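Local coordinates for immunity 23 family protein (Burkholderia dolosa AU0158, PDB 5FFP) that probably protects the cell that makes it by neutralising the toxin of a contact-dependent growth inhibition system, at residues D74-L79 / G109-L114. Numbering follows the deposited sequence.
Sequences DAYREL and GYYIFL
Tyr76 and Leu79 of helix 72-83 pack against Tyr111 and Phe113 on strand 110-117 of an antiparallel three-stranded sheet. This is a helix laid across a sheet face. The axes of 74-79 and 110-114 run at 101° to each other and approach to 9.8 Å. Four buried side chains make the contact, and no hydrogen bond crosses it.

Gly109, with positive phi, is the C-prime residue of the Schellman motif that ends helix 103-108, and strand 110-117 starts directly after it. Tyr110 and Ile112 point away from the helix, and both touch Val38 of the other sheet. The strand thus has one side against helix 72-83 and the other toward the four-stranded sheet.

Tyr111 sets off toward the helix, and its ring then turns off to the second subunit. Tyr76 OH lies 3.7 Å from Tyr111 CB and near the plane of the Tyr111 ring. The two hydroxyls have separate partners: Tyr76 OH is hydrogen-bonded to Lys128 O, and Tyr111 OH to Gly90 O of the second subunit. Tyr111 therefore links this core to the dimer interface. The strand backbone also meets the Tyr76 ring, with Tyr111 O 3.5 Å from Tyr76 CE1, at the ring edge. Tyr76 CG is anti to the backbone N (chi1 -178°), which extends the ring from the helix to the strand.

Phe113 buries the most surface. Its ring edge meets Tyr76: Phe113 CE2 lies 3.8 Å from Tyr76 CD1, and the two side chains cross at about a right angle. Leu79 covers one face of the Phe113 ring. Leu79 CD1 lies 3.8 Å from Phe113 CB, while Leu79 CB makes a CH-pi contact 3.6 Å from the ring centroid, only 6° off the normal.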
loop_
_atom_site.group_PDB
_atom_site.type_symbol
_atom_site.label_atom_id
_atom_site.label_comp_id
_atom_site.label_asym_id
_atom_site.label_seq_id
_atom_site.Cartn_x
_atom_site.Cartn_y
_atom_site.Cartn_z
ATOM N N ASP A 74 -15.119 -14.663 2.639
ATOM C CA ASP A 74 -14.130 -14.265 3.633
ATOM C C ASP A 74 -12.772 -14.018 2.988
ATOM O O ASP A 74 -12.101 -13.049 3.322
ATOM C CB ASP A 74 -14.019 -15.314 4.748
ATOM C CG ASP A 74 -15.304 -15.455 5.550
ATOM O OD1 ASP A 74 -16.399 -15.302 4.974
ATOM O OD2 ASP A 74 -15.227 -15.727 6.758
ATOM N N ALA A 75 -12.372 -14.881 2.058
ATOM C CA ALA A 75 -11.086 -14.725 1.365
ATOM C C ALA A 75 -10.994 -13.380 0.609
ATOM O O ALA A 75 -10.002 -12.654 0.725
ATOM C CB ALA A 75 -10.852 -15.888 0.411
ATOM N N TYR A 76 -12.035 -13.057 -0.149
ATOM C CA TYR A 76 -12.083 -11.789 -0.880
ATOM C C TYR A 76 -11.975 -10.566 0.035
ATOM O O TYR A 76 -11.356 -9.575 -0.331
ATOM C CB TYR A 76 -13.370 -11.706 -1.692
ATOM C CG TYR A 76 -13.513 -10.448 -2.526
ATOM C CD1 TYR A 76 -12.778 -10.278 -3.688
ATOM C CD2 TYR A 76 -14.393 -9.444 -2.155
ATOM C CE1 TYR A 76 -12.914 -9.136 -4.460
ATOM C CE2 TYR A 76 -14.535 -8.299 -2.911
ATOM C CZ TYR A 76 -13.788 -8.144 -4.057
ATOM O OH TYR A 76 -13.931 -7.009 -4.823
ATOM N N ARG A 77 -12.580 -10.643 1.216
ATOM C CA ARG A 77 -12.497 -9.569 2.202
ATOM C C ARG A 77 -11.092 -9.458 2.756
ATOM O O ARG A 77 -10.573 -8.368 2.916
ATOM C CB ARG A 77 -13.464 -9.818 3.356
ATOM C CG ARG A 77 -13.543 -8.667 4.347
ATOM C CD ARG A 77 -14.822 -8.721 5.178
ATOM N NE ARG A 77 -14.928 -9.971 5.938
ATOM C CZ ARG A 77 -15.774 -10.975 5.688
ATOM N NH1 ARG A 77 -16.637 -10.915 4.675
ATOM N NH2 ARG A 77 -15.756 -12.054 6.464
ATOM N N GLU A 78 -10.485 -10.597 3.061
ATOM C CA GLU A 78 -9.117 -10.624 3.561
ATOM C C GLU A 78 -8.117 -10.133 2.493
ATOM O O GLU A 78 -7.113 -9.504 2.812
ATOM C CB GLU A 78 -8.774 -12.040 4.052
ATOM C CG GLU A 78 -7.319 -12.299 4.448
ATOM C CD GLU A 78 -6.748 -11.262 5.401
ATOM O OE1 GLU A 78 -7.489 -10.771 6.285
ATOM O OE2 GLU A 78 -5.542 -10.927 5.262
ATOM N N LEU A 79 -8.385 -10.423 1.227
ATOM C CA LEU A 79 -7.458 -10.056 0.159
ATOM C C LEU A 79 -7.540 -8.566 -0.152
ATOM O O LEU A 79 -6.533 -7.923 -0.476
ATOM C CB LEU A 79 -7.760 -10.884 -1.082
ATOM C CG LEU A 79 -7.262 -12.327 -0.966
ATOM C CD1 LEU A 79 -8.044 -13.237 -1.904
ATOM C CD2 LEU A 79 -5.770 -12.387 -1.257
ATOM N N GLY A 109 -13.402 -1.831 -10.997
ATOM C CA GLY A 109 -13.736 -2.335 -9.676
ATOM C C GLY A 109 -13.842 -3.829 -9.561
ATOM O O GLY A 109 -14.446 -4.332 -8.612
ATOM N N TYR A 110 -13.275 -4.551 -10.519
ATOM C CA TYR A 110 -13.235 -6.000 -10.433
ATOM C C TYR A 110 -11.892 -6.347 -9.879
ATOM O O TYR A 110 -10.864 -6.054 -10.473
ATOM C CB TYR A 110 -13.458 -6.644 -11.786
ATOM C CG TYR A 110 -14.858 -6.437 -12.365
ATOM C CD1 TYR A 110 -15.931 -7.215 -11.942
ATOM C CD2 TYR A 110 -15.095 -5.501 -13.382
ATOM C CE1 TYR A 110 -17.199 -7.051 -12.488
ATOM C CE2 TYR A 110 -16.365 -5.328 -13.942
ATOM C CZ TYR A 110 -17.411 -6.096 -13.492
ATOM O OH TYR A 110 -18.677 -5.931 -14.025
ATOM N N TYR A 111 -11.905 -6.961 -8.706
ATOM C CA TYR A 111 -10.682 -7.373 -8.045
ATOM C C TYR A 111 -10.628 -8.876 -8.105
ATOM O O TYR A 111 -11.543 -9.557 -7.645
ATOM C CB TYR A 111 -10.657 -6.830 -6.620
ATOM C CG TYR A 111 -10.439 -5.318 -6.631
ATOM C CD1 TYR A 111 -9.176 -4.790 -6.876
ATOM C CD2 TYR A 111 -11.499 -4.434 -6.471
ATOM C CE1 TYR A 111 -8.973 -3.423 -6.942
ATOM C CE2 TYR A 111 -11.297 -3.057 -6.524
ATOM C CZ TYR A 111 -10.029 -2.560 -6.759
ATOM O OH TYR A 111 -9.795 -1.196 -6.812
ATOM N N ILE A 112 -9.568 -9.392 -8.712
ATOM C CA ILE A 112 -9.504 -10.794 -9.050
ATOM C C ILE A 112 -8.180 -11.326 -8.586
ATOM O O ILE A 112 -7.133 -10.825 -9.005
ATOM C CB ILE A 112 -9.645 -10.980 -10.567
ATOM C CG1 ILE A 112 -11.029 -10.492 -11.021
ATOM C CG2 ILE A 112 -9.456 -12.446 -10.943
ATOM C CD1 ILE A 112 -11.062 -10.129 -12.480
ATOM N N PHE A 113 -8.225 -12.339 -7.723
ATOM C CA PHE A 113 -7.034 -12.777 -7.034
ATOM C C PHE A 113 -6.715 -14.218 -7.385
ATOM O O PHE A 113 -7.619 -15.007 -7.629
ATOM C CB PHE A 113 -7.217 -12.638 -5.520
ATOM C CG PHE A 113 -7.514 -11.225 -5.050
ATOM C CD1 PHE A 113 -6.485 -10.312 -4.820
ATOM C CD2 PHE A 113 -8.817 -10.835 -4.783
ATOM C CE1 PHE A 113 -6.750 -9.026 -4.373
ATOM C CE2 PHE A 113 -9.099 -9.557 -4.327
ATOM C CZ PHE A 113 -8.062 -8.648 -4.117
ATOM N N LEU A 114 -5.426 -14.548 -7.409
ATOM C CA LEU A 114 -4.969 -15.906 -7.589
ATOM C C LEU A 114 -4.427 -16.455 -6.256
ATOM O O LEU A 114 -3.542 -15.843 -5.641
ATOM C CB LEU A 114 -3.866 -15.935 -8.629
ATOM C CG LEU A 114 -3.483 -17.303 -9.206
ATOM C CD1 LEU A 114 -4.658 -17.956 -9.904
ATOM C CD2 LEU A 114 -2.318 -17.165 -10.174
#